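Protein CT_858 (Chlamydia trachomatis, PDB 3DOR) probably cleaves proteins as a secreted serine-type endopeptidase that carries a PDZ domain and a family S41 peptidase domain. Local coordinates at residues 52-56 and 192-196; 108-112 and 168-172; 290-294 and 559-564; 324-328 and 451-455; 460-464 and 487-491. All blocks are in the same frame, centred on the assembly; numbering follows the deposited sequence.

Contact 1. Residues 52-56 and 192-196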
# COMPACT_ATOMS: atom_id res chain seq x y z
N ASN B 52 27.13 19.82 -10.81
CA ASN B 52 25.76 20.15 -10.45
C ASN B 52 24.93 18.97 -10.92
O ASN B 52 24.20 19.06 -11.92
CB ASN B 52 25.32 21.43 -11.17
CG ASN B 52 23.95 21.91 -10.71
OD1 ASN B 52 23.33 22.75 -11.36
ND2 ASN B 52 23.48 21.39 -9.58
N PRO B 53 25.02 17.84 -10.21
CA PRO B 53 24.26 16.65 -10.59
C PRO B 53 22.76 16.89 -10.70
O PRO B 53 22.13 17.40 -9.78
CB PRO B 53 24.62 15.65 -9.49
CG PRO B 53 24.84 16.53 -8.30
CD PRO B 53 25.63 17.67 -8.88
N SER B 54 22.21 16.55 -11.85
CA SER B 54 20.78 16.70 -12.08
C SER B 54 20.08 15.55 -11.36
O SER B 54 20.72 14.60 -10.92
CB SER B 54 20.45 16.62 -13.57
OG SER B 54 20.73 15.33 -14.09
N THR B 55 18.76 15.65 -11.23
CA THR B 55 18.00 14.60 -10.57
C THR B 55 18.07 13.32 -11.40
O THR B 55 18.32 12.24 -10.87
CB THR B 55 16.53 15.03 -10.39
OG1 THR B 55 16.48 16.10 -9.43
CG2 THR B 55 15.67 13.86 -9.88
N SER B 56 17.86 13.44 -12.71
CA SER B 56 17.90 12.27 -13.58
C SER B 56 19.24 11.57 -13.49
O SER B 56 19.32 10.34 -13.60
CB SER B 56 17.57 12.66 -15.03
OG SER B 56 18.33 13.76 -15.45
N GLY B 192 9.80 18.53 -13.52
CA GLY B 192 10.98 19.38 -13.49
C GLY B 192 12.10 18.87 -12.62
O GLY B 192 11.91 18.58 -11.44
N ASP B 193 13.30 18.79 -13.20
CA ASP B 193 14.47 18.33 -12.47
C ASP B 193 14.69 19.24 -11.27
O ASP B 193 14.65 20.47 -11.39
CB ASP B 193 15.70 18.33 -13.40
CG ASP B 193 16.86 17.53 -12.83
OD1 ASP B 193 17.48 17.98 -11.85
OD2 ASP B 193 17.15 16.43 -13.37
N LEU B 194 14.92 18.64 -10.11
CA LEU B 194 15.12 19.40 -8.89
C LEU B 194 16.39 20.25 -8.93
O LEU B 194 16.44 21.32 -8.32
CB LEU B 194 15.17 18.44 -7.70
CG LEU B 194 14.98 19.07 -6.32
CD1 LEU B 194 13.67 19.82 -6.29
CD2 LEU B 194 15.00 17.98 -5.25
N ALA B 195 17.41 19.77 -9.65
CA ALA B 195 18.67 20.49 -9.77
C ALA B 195 18.46 21.88 -10.36
O ALA B 195 19.14 22.83 -9.99
CB ALA B 195 19.65 19.71 -10.64
N THR B 196 17.52 21.98 -11.29
CA THR B 196 17.21 23.24 -11.96
C THR B 196 16.43 24.17 -11.03
O THR B 196 16.63 25.38 -11.04
CB THR B 196 16.35 22.99 -13.21
OG1 THR B 196 17.04 22.10 -14.09
CG2 THR B 196 16.06 24.30 -13.93
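The carboxylate of D193 is the flat group here, and the other segment wraps its rim and touches it from both sides of its plane. At the rim, T55 N donates a nearly straight bond of 2.7 Å to the syn lone pair of D193 OD1, with a weak second bond to OD2. S56 N reaches D193 OD2 at 3.1 Å, also on the syn side but 26° out of the plane. The anti lone pair of OD1 is taken by A195 N of its own segment, at 2.8 Å from D193 OD1. S54 CB and T55 CB press on the carboxylate from opposite sides of its plane, CB of S54 coming within 3.3 Å of D193 OD2. CG of D193, turned anti to its own backbone N (chi1 -165°), lets one side chain serve two helix starts: it is the N-cap of helix 194-197 and also binds the first NH groups of helix 55-67. Both helix ends would be expected to stabilise its negative charge. In return, T55 OG1 accepts from L194 N at 3.1 Å. The A195 methyl fits against P53 O and S54 CA, while S54, the N-cap of helix 55-67, binds F57 N through OG. Around this pair of helix starts, V3 of helix 2-20 packs on T55, L194 and A195, and W426 of the second subunit bonds to G192 O and packs on L194.

Contact 2. Residues 108-112 and 168-172; sequences SEIRV and LKIRR
The carbonyl O of E109 accepts from both terminal nitrogens of R172, NH1 and NH2, each 3.1 Å from E109 O. The grip is end-on: the oxygen lies 7° out of the guanidinium plane, whereas both nitrogens come to the carbonyl from one face of its plane. NH1 has a second partner, a salt bridge to D114, and the same carboxylate oxygen of D114 accepts from R111 N, which ties the loop 108-112 to the arginine. A bend at chi2 (-57°) directs the R172 guanidinium toward E109 O. The guanidinium of R111 lies over one face of that of R172, the planes 32° apart and R111 NH1 3.5 Å from R172 NE, a close pair of like charges that the D114 carboxylate probably eases. In the PDZ domain the loop lies between strands 98-103 and 115-119, and strand 165-171 is paired on its two edges with 115-119 and 177-187. Beneath the polar layer the contact turns apolar: I110 CD1 meets L168 CD1 at 3.8 Å, the two side chains at about a right angle, and I110 CG1 approaches I170 CD1. F100 of strand 98-103 touches both I110 and I170.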
# COMPACT_ATOMS: atom_id res chain seq x y z
N SER B 108 6.91 0.69 -43.95
CA SER B 108 8.25 1.22 -44.16
C SER B 108 9.25 0.15 -44.62
O SER B 108 8.90 -1.02 -44.78
CB SER B 108 8.75 1.92 -42.90
OG SER B 108 9.30 3.18 -43.23
N GLU B 109 10.49 0.59 -44.84
CA GLU B 109 11.58 -0.26 -45.33
C GLU B 109 11.91 -1.56 -44.63
O GLU B 109 12.10 -2.59 -45.29
CB GLU B 109 12.87 0.56 -45.40
CG GLU B 109 12.91 1.56 -46.52
CD GLU B 109 14.27 2.20 -46.66
OE1 GLU B 109 15.27 1.45 -46.77
OE2 GLU B 109 14.35 3.45 -46.65
N ILE B 110 12.02 -1.53 -43.31
CA ILE B 110 12.35 -2.72 -42.54
C ILE B 110 11.27 -3.80 -42.66
O ILE B 110 10.08 -3.52 -42.50
CB ILE B 110 12.56 -2.36 -41.06
CG1 ILE B 110 13.73 -1.38 -40.95
CG2 ILE B 110 12.82 -3.63 -40.23
CD1 ILE B 110 13.91 -0.75 -39.58
N ARG B 111 11.69 -5.02 -42.96
CA ARG B 111 10.76 -6.15 -43.08
C ARG B 111 11.04 -7.19 -42.01
O ARG B 111 12.16 -7.28 -41.49
CB ARG B 111 10.91 -6.88 -44.42
CG ARG B 111 10.73 -6.09 -45.69
CD ARG B 111 10.68 -7.07 -46.86
NE ARG B 111 11.25 -6.52 -48.08
CZ ARG B 111 12.52 -6.68 -48.45
NH1 ARG B 111 13.36 -7.38 -47.71
NH2 ARG B 111 12.95 -6.13 -49.57
N VAL B 112 10.03 -7.98 -41.69
CA VAL B 112 10.20 -9.06 -40.73
C VAL B 112 11.21 -9.97 -41.42
O VAL B 112 11.08 -10.23 -42.62
CB VAL B 112 8.89 -9.85 -40.52
CG1 VAL B 112 9.17 -11.20 -39.87
CG2 VAL B 112 7.93 -9.03 -39.68
N LEU B 168 19.56 2.47 -38.40
CA LEU B 168 19.59 1.04 -38.15
C LEU B 168 20.16 0.36 -39.38
O LEU B 168 19.60 0.49 -40.47
CB LEU B 168 18.17 0.53 -37.89
CG LEU B 168 17.36 1.22 -36.80
CD1 LEU B 168 15.98 0.58 -36.72
CD2 LEU B 168 18.07 1.10 -35.46
N LYS B 169 21.29 -0.33 -39.23
CA LYS B 169 21.86 -1.03 -40.36
C LYS B 169 21.33 -2.46 -40.32
O LYS B 169 21.51 -3.17 -39.33
CB LYS B 169 23.39 -1.04 -40.31
CG LYS B 169 24.00 -1.63 -41.57
CD LYS B 169 25.52 -1.69 -41.51
CE LYS B 169 26.09 -2.20 -42.83
NZ LYS B 169 27.59 -2.19 -42.86
N ILE B 170 20.70 -2.87 -41.40
CA ILE B 170 20.12 -4.20 -41.48
C ILE B 170 20.63 -4.96 -42.70
O ILE B 170 21.21 -4.38 -43.62
CB ILE B 170 18.60 -4.10 -41.60
CG1 ILE B 170 18.26 -3.40 -42.92
CG2 ILE B 170 18.04 -3.30 -40.44
CD1 ILE B 170 16.80 -3.45 -43.30
N ARG B 171 20.43 -6.28 -42.69
CA ARG B 171 20.80 -7.08 -43.84
C ARG B 171 19.58 -7.87 -44.27
O ARG B 171 18.91 -8.48 -43.44
CB ARG B 171 21.95 -8.05 -43.54
CG ARG B 171 22.16 -9.03 -44.70
CD ARG B 171 23.60 -9.50 -44.81
NE ARG B 171 24.05 -10.12 -43.58
CZ ARG B 171 25.19 -9.80 -42.98
NH1 ARG B 171 25.98 -8.87 -43.52
NH2 ARG B 171 25.52 -10.39 -41.83
N ARG B 172 19.29 -7.84 -45.56
CA ARG B 172 18.15 -8.56 -46.10
C ARG B 172 18.50 -10.03 -46.15
O ARG B 172 19.69 -10.39 -46.15
CB ARG B 172 17.83 -8.10 -47.52
CG ARG B 172 17.55 -6.62 -47.66
CD ARG B 172 16.40 -6.18 -46.79
NE ARG B 172 15.86 -4.91 -47.27
CZ ARG B 172 14.90 -4.22 -46.68
NH1 ARG B 172 14.35 -4.66 -45.55
NH2 ARG B 172 14.49 -3.07 -47.22

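Contact 3. Residues 290-294 and 559-564; sequences SHKVG and VCQLIN
H291 and V293 of strand 290-297 carry helix 549-564 across one face of the mixed sheet of the peptidase domain, meeting I563, V559 and C560. The short strand and helix axes run 10.3 Å apart, with their directions 101° from one another. I563 uses two branches on the histidine: CG2 makes a CH-pi contact over a face of the H291 ring, 4.0 Å from its centroid, while CD1 rests on H291 CB at 3.6 Å. Its CG1, beside the backbone N (chi1 -65°), carries CD1 on toward V293 as well. V293 CG2 and V559 CG1 meet tip to tip at 4.0 Å, and C560 SG comes to the H291 ring only obliquely. In this mixed sheet, within a domain assigned to the ClpP/crotonase clan, the strand stands where parallel gives way to antiparallel: 333-337 runs parallel on one edge and 278-284 antiparallel on the other. A333 and I335 extend the apolar patch, both touching V559. The polar atoms of H291 are held from two directions. ND1 bonds to E332, whose other carboxylate oxygen takes K292 N. NE2 meets a water at 2.7 Å, and this water accepts from N564 ND2 at 2.8 Å, so the imidazole is linked to N564 through water. A sulfate ion, probably from the crystallisation liquor, lies about 6 Å from the H291 side chain.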
# COMPACT_ATOMS: atom_id res chain seq x y z
N SER B 290 -1.52 -40.85 -35.79
CA SER B 290 -1.99 -39.60 -35.18
C SER B 290 -2.46 -39.72 -33.75
O SER B 290 -3.08 -40.71 -33.36
CB SER B 290 -3.11 -38.98 -36.01
OG SER B 290 -2.63 -38.61 -37.29
N HIS B 291 -2.17 -38.68 -32.97
CA HIS B 291 -2.52 -38.59 -31.57
C HIS B 291 -3.20 -37.25 -31.31
O HIS B 291 -2.85 -36.25 -31.92
CB HIS B 291 -1.25 -38.63 -30.71
CG HIS B 291 -0.46 -39.89 -30.84
ND1 HIS B 291 -0.86 -41.08 -30.26
CD2 HIS B 291 0.71 -40.16 -31.47
CE1 HIS B 291 0.03 -42.02 -30.52
NE2 HIS B 291 0.99 -41.49 -31.25
N LYS B 292 -4.17 -37.23 -30.40
CA LYS B 292 -4.85 -35.98 -30.07
C LYS B 292 -4.04 -35.35 -28.94
O LYS B 292 -3.77 -35.99 -27.93
CB LYS B 292 -6.29 -36.23 -29.63
CG LYS B 292 -7.13 -36.95 -30.68
CD LYS B 292 -8.61 -36.61 -30.57
CE LYS B 292 -9.20 -37.06 -29.26
NZ LYS B 292 -10.62 -36.65 -29.11
N VAL B 293 -3.64 -34.11 -29.12
CA VAL B 293 -2.84 -33.44 -28.11
C VAL B 293 -3.38 -32.07 -27.74
O VAL B 293 -3.77 -31.28 -28.60
CB VAL B 293 -1.37 -33.30 -28.59
CG1 VAL B 293 -0.54 -32.55 -27.54
CG2 VAL B 293 -0.78 -34.69 -28.85
N GLY B 294 -3.41 -31.79 -26.44
CA GLY B 294 -3.88 -30.49 -26.00
C GLY B 294 -2.75 -29.48 -25.97
O GLY B 294 -1.58 -29.84 -25.81
N VAL B 559 6.75 -35.00 -27.88
CA VAL B 559 5.44 -35.35 -27.32
C VAL B 559 5.06 -36.77 -27.75
O VAL B 559 4.53 -37.54 -26.94
CB VAL B 559 4.33 -34.35 -27.77
CG1 VAL B 559 2.94 -34.86 -27.36
CG2 VAL B 559 4.59 -33.00 -27.14
N CYS B 560 5.31 -37.13 -29.01
CA CYS B 560 4.99 -38.48 -29.47
C CYS B 560 5.76 -39.51 -28.63
O CYS B 560 5.23 -40.56 -28.27
CB CYS B 560 5.32 -38.64 -30.95
SG CYS B 560 4.15 -37.79 -32.05
N GLN B 561 7.02 -39.20 -28.30
CA GLN B 561 7.81 -40.11 -27.48
C GLN B 561 7.17 -40.23 -26.10
O GLN B 561 7.13 -41.31 -25.53
CB GLN B 561 9.25 -39.63 -27.33
CG GLN B 561 10.10 -39.78 -28.57
CD GLN B 561 11.52 -39.29 -28.35
OE1 GLN B 561 12.28 -39.87 -27.58
NE2 GLN B 561 11.87 -38.20 -29.03
N LEU B 562 6.69 -39.11 -25.55
CA LEU B 562 6.05 -39.16 -24.24
C LEU B 562 4.83 -40.07 -24.30
O LEU B 562 4.60 -40.88 -23.40
CB LEU B 562 5.60 -37.77 -23.79
CG LEU B 562 6.65 -36.77 -23.29
CD1 LEU B 562 5.96 -35.44 -22.96
CD2 LEU B 562 7.36 -37.32 -22.05
N ILE B 563 4.03 -39.93 -25.36
CA ILE B 563 2.85 -40.76 -25.51
C ILE B 563 3.27 -42.22 -25.64
O ILE B 563 2.68 -43.09 -25.01
CB ILE B 563 1.99 -40.34 -26.73
CG1 ILE B 563 1.45 -38.92 -26.50
CG2 ILE B 563 0.83 -41.31 -26.93
CD1 ILE B 563 0.60 -38.39 -27.62
N ASN B 564 4.30 -42.48 -26.45
CA ASN B 564 4.79 -43.84 -26.65
C ASN B 564 5.23 -44.49 -25.34
O ASN B 564 4.96 -45.67 -25.12
CB ASN B 564 5.98 -43.86 -27.62
CG ASN B 564 5.56 -43.60 -29.05
OD1 ASN B 564 6.41 -43.44 -29.93
ND2 ASN B 564 4.26 -43.57 -29.30
O HOH W 1 3.60 -42.13 -31.58

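Contact 4. Residues 324-328 and 451-455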
# COMPACT_ATOMS: atom_id res chain seq x y z
N ILE B 324 -8.96 -28.09 -18.38
CA ILE B 324 -8.30 -29.33 -18.01
C ILE B 324 -9.27 -30.51 -18.05
O ILE B 324 -8.91 -31.61 -18.49
CB ILE B 324 -7.65 -29.24 -16.63
CG1 ILE B 324 -6.63 -28.10 -16.61
CG2 ILE B 324 -6.94 -30.55 -16.31
CD1 ILE B 324 -5.56 -28.21 -17.70
N GLN B 325 -10.51 -30.31 -17.59
CA GLN B 325 -11.48 -31.39 -17.63
C GLN B 325 -11.68 -31.81 -19.09
O GLN B 325 -11.77 -32.99 -19.39
CB GLN B 325 -12.81 -30.97 -17.01
CG GLN B 325 -12.85 -31.11 -15.51
CD GLN B 325 -14.16 -30.64 -14.89
OE1 GLN B 325 -14.57 -29.48 -15.09
NE2 GLN B 325 -14.83 -31.52 -14.15
N VAL B 326 -11.75 -30.85 -20.00
CA VAL B 326 -11.90 -31.18 -21.41
C VAL B 326 -10.68 -31.97 -21.89
O VAL B 326 -10.81 -32.95 -22.61
CB VAL B 326 -12.04 -29.91 -22.27
CG1 VAL B 326 -11.86 -30.26 -23.76
CG2 VAL B 326 -13.42 -29.28 -22.04
N PHE B 327 -9.49 -31.54 -21.48
CA PHE B 327 -8.25 -32.22 -21.90
C PHE B 327 -8.19 -33.65 -21.35
O PHE B 327 -7.76 -34.56 -22.05
CB PHE B 327 -7.00 -31.46 -21.41
CG PHE B 327 -6.71 -30.19 -22.18
CD1 PHE B 327 -5.96 -29.17 -21.60
CD2 PHE B 327 -7.11 -30.03 -23.50
CE1 PHE B 327 -5.63 -28.02 -22.32
CE2 PHE B 327 -6.78 -28.89 -24.22
CZ PHE B 327 -6.04 -27.89 -23.63
N SER B 328 -8.61 -33.84 -20.11
CA SER B 328 -8.56 -35.17 -19.50
C SER B 328 -9.38 -36.22 -20.24
O SER B 328 -9.05 -37.40 -20.20
CB SER B 328 -9.05 -35.11 -18.04
OG SER B 328 -8.16 -34.36 -17.24
N VAL B 451 -10.55 -31.85 -10.52
CA VAL B 451 -9.85 -31.95 -11.79
C VAL B 451 -8.37 -32.21 -11.62
O VAL B 451 -7.65 -31.45 -10.96
CB VAL B 451 -10.11 -30.69 -12.68
CG1 VAL B 451 -11.26 -29.87 -12.10
CG2 VAL B 451 -8.87 -29.86 -12.84
N GLN B 452 -7.92 -33.31 -12.21
CA GLN B 452 -6.53 -33.75 -12.14
C GLN B 452 -6.05 -34.29 -13.49
O GLN B 452 -6.41 -35.40 -13.86
CB GLN B 452 -6.37 -34.88 -11.11
CG GLN B 452 -6.83 -34.58 -9.68
CD GLN B 452 -6.90 -35.85 -8.83
OE1 GLN B 452 -6.36 -36.88 -9.21
NE2 GLN B 452 -7.57 -35.76 -7.68
N TYR B 453 -5.24 -33.53 -14.22
CA TYR B 453 -4.75 -34.07 -15.48
C TYR B 453 -3.65 -35.07 -15.10
O TYR B 453 -2.70 -34.71 -14.39
CB TYR B 453 -4.18 -32.97 -16.36
CG TYR B 453 -3.91 -33.42 -17.78
CD1 TYR B 453 -4.96 -33.70 -18.65
CD2 TYR B 453 -2.61 -33.56 -18.26
CE1 TYR B 453 -4.73 -34.12 -19.96
CE2 TYR B 453 -2.36 -33.98 -19.56
CZ TYR B 453 -3.43 -34.26 -20.40
OH TYR B 453 -3.20 -34.66 -21.69
N SER B 454 -3.77 -36.31 -15.57
CA SER B 454 -2.78 -37.33 -15.22
C SER B 454 -2.04 -37.92 -16.40
O SER B 454 -1.34 -38.91 -16.24
CB SER B 454 -3.46 -38.47 -14.43
OG SER B 454 -4.51 -39.06 -15.19
N LYS B 455 -2.19 -37.33 -17.57
CA LYS B 455 -1.49 -37.84 -18.74
C LYS B 455 -0.17 -37.10 -18.93
O LYS B 455 0.11 -36.15 -18.21
CB LYS B 455 -2.40 -37.71 -19.97
CG LYS B 455 -3.66 -38.51 -19.78
CD LYS B 455 -4.64 -38.39 -20.91
CE LYS B 455 -5.97 -39.02 -20.49
NZ LYS B 455 -6.87 -39.25 -21.64
O HOH W 2 -6.05 -36.97 -17.09
O HOH W 3 -9.21 -34.81 -14.48
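The extended backbone of 451-453 runs beside the helix 324-328, with Q325 CA 6.1 Å from V451 CA and S328 CA 5.6 Å from Y453 CA. Apolar packing fills the buried side. V451 CG2 lies against I324 CB, and V451 CB meets Q325 CG, those two side chains crossing at about a right angle. I324 CG2 packs on Y453 CB at 3.7 Å. With CG anti to its backbone N (chi1 -168°), the Y453 ring swings along the helix and presents its edge to the main chain: F327 O lies near the ring plane, 3.7 Å from Y453 CE1, and S328 OG is also at the edge. F327 CB touches CE1 as well, and L334 of strand 333-337 packs on both aromatic side chains. Toward solvent the contact becomes polar. A water bridges S328 OG and Q452 N, 3.0 Å from each, and another accepts from S454 N but holds S328 OG only weakly. At the far end the extended K455 chain brings NZ to 3.2 Å from S328 O, from above the carbonyl plane. K455 NZ also bonds T331 O. With its ammonium group on S328 O in the last turn and T331 O just beyond the helix, this lysine would probably offset the partial negative charge of that end of helix 316-330, while the waters link the loop NH groups of Q452 and S454 to S328 OG.

Contact 5. Residues 460-464 and 487-491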
# COMPACT_ATOMS: atom_id res chain seq x y z
N LEU B 460 6.79 -25.84 -22.12
CA LEU B 460 7.72 -25.04 -22.91
C LEU B 460 8.12 -23.83 -22.06
O LEU B 460 7.26 -23.12 -21.53
CB LEU B 460 7.07 -24.56 -24.20
CG LEU B 460 6.34 -25.63 -25.01
CD1 LEU B 460 5.70 -24.97 -26.21
CD2 LEU B 460 7.31 -26.76 -25.43
N ILE B 461 9.43 -23.60 -21.96
CA ILE B 461 9.97 -22.50 -21.17
C ILE B 461 11.07 -21.74 -21.92
O ILE B 461 11.64 -22.24 -22.89
CB ILE B 461 10.63 -23.03 -19.88
CG1 ILE B 461 11.82 -23.93 -20.25
CG2 ILE B 461 9.62 -23.85 -19.06
CD1 ILE B 461 12.74 -24.29 -19.08
N ASN B 462 11.37 -20.53 -21.46
CA ASN B 462 12.45 -19.78 -22.07
C ASN B 462 13.09 -18.84 -21.05
O ASN B 462 12.72 -18.85 -19.87
CB ASN B 462 12.00 -19.05 -23.35
CG ASN B 462 11.13 -17.83 -23.07
OD1 ASN B 462 10.94 -17.01 -23.96
ND2 ASN B 462 10.61 -17.72 -21.86
N GLU B 463 14.05 -18.05 -21.51
CA GLU B 463 14.79 -17.14 -20.65
C GLU B 463 14.00 -15.96 -20.15
O GLU B 463 14.51 -15.15 -19.36
CB GLU B 463 16.06 -16.64 -21.36
CG GLU B 463 15.86 -15.47 -22.31
CD GLU B 463 15.16 -15.84 -23.60
OE1 GLU B 463 14.84 -14.93 -24.40
OE2 GLU B 463 14.92 -17.04 -23.82
N GLN B 464 12.75 -15.84 -20.60
CA GLN B 464 11.90 -14.77 -20.13
C GLN B 464 10.78 -15.28 -19.22
O GLN B 464 9.65 -14.79 -19.26
CB GLN B 464 11.33 -13.96 -21.31
CG GLN B 464 12.40 -13.12 -22.03
CD GLN B 464 11.82 -12.09 -22.98
OE1 GLN B 464 10.96 -12.40 -23.81
NE2 GLN B 464 12.30 -10.86 -22.88
N THR B 487 14.51 -23.29 -23.27
CA THR B 487 15.75 -22.77 -22.74
C THR B 487 15.57 -22.39 -21.27
O THR B 487 14.46 -22.06 -20.83
CB THR B 487 16.30 -21.56 -23.57
OG1 THR B 487 15.30 -20.54 -23.70
CG2 THR B 487 16.72 -22.03 -24.96
N ARG B 488 16.67 -22.46 -20.52
CA ARG B 488 16.74 -22.16 -19.10
C ARG B 488 15.98 -20.89 -18.71
O ARG B 488 16.08 -19.86 -19.39
CB ARG B 488 18.22 -22.03 -18.70
CG ARG B 488 18.50 -21.69 -17.25
CD ARG B 488 20.02 -21.51 -17.00
NE ARG B 488 20.77 -22.74 -17.25
CZ ARG B 488 20.94 -23.72 -16.36
NH1 ARG B 488 20.40 -23.63 -15.15
NH2 ARG B 488 21.61 -24.82 -16.70
N THR B 489 15.23 -20.96 -17.61
CA THR B 489 14.47 -19.81 -17.13
C THR B 489 15.39 -18.74 -16.53
O THR B 489 16.56 -19.01 -16.22
CB THR B 489 13.38 -20.25 -16.10
OG1 THR B 489 14.01 -20.83 -14.95
CG2 THR B 489 12.43 -21.29 -16.72
N ALA B 490 14.86 -17.53 -16.36
CA ALA B 490 15.63 -16.39 -15.85
C ALA B 490 16.28 -16.53 -14.48
O ALA B 490 17.44 -16.18 -14.30
CB ALA B 490 14.76 -15.15 -15.86
N GLY B 491 15.52 -17.00 -13.50
CA GLY B 491 16.08 -17.16 -12.18
C GLY B 491 15.78 -16.03 -11.21
O GLY B 491 16.70 -15.41 -10.66
O HOH W 4 17.56 -18.61 -23.95
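I461 O accepts from T487 N at 3.1 Å, the one backbone bond between the two segments. Beyond it the two chains stay close by CA-H...O contacts: T489 CA points at N462 O almost in line, 3.4 Å away, and E463 CA approaches R488 O. I461 holds CG1 between its backbone N and carbonyl carbon (chi1 63°), a setting that brings CD1 onto T489 CG2 at 3.8 Å. A490 CB closes on E463 O at 3.5 Å. The side chains of E463 and T487 lie side by side and point the same way, and a water spans them, donating to E463 OE2 at 3.1 Å and sitting 3.0 Å from T487 OG1. In the next shell, E463 OE1 bonds S144 OG, T489 OG1 is held by D470 and by V530 N, and D465 takes N462 N. D470 also accepts from G491 N, so it fixes the second loop at two points. Both segments leave the ends of neighbouring parallel strands, 457-461 and 483-486, joined through helix 468-478 in a beta-alpha-beta crossover. Over these strand ends lies helix 140-150, within the PDZ range, whose A141 touches both E463 and A490.

How the contacts relate
Contacts 3 and 5 include strands of one mixed sheet, and contact 4 packs against it. Contacts 3 and 4 touch where G294 meets F327, and their helices cover opposite faces; contact 5 lies at strand ends, its centre about 9 Å from that of the chain. Contact 3 is the most buried and mainly apolar, whereas contact 4 grades from packing to waters and a lysine. Contact 5 relies mostly on backbone. Contacts 1 and 2 lie away from this sheet: in each a charged side chain binds main chain, a carboxylate receiving several NH groups in contact 1, a guanidinium putting two nitrogens on one carbonyl in contact 2. Contact 1 alone reaches the second subunit.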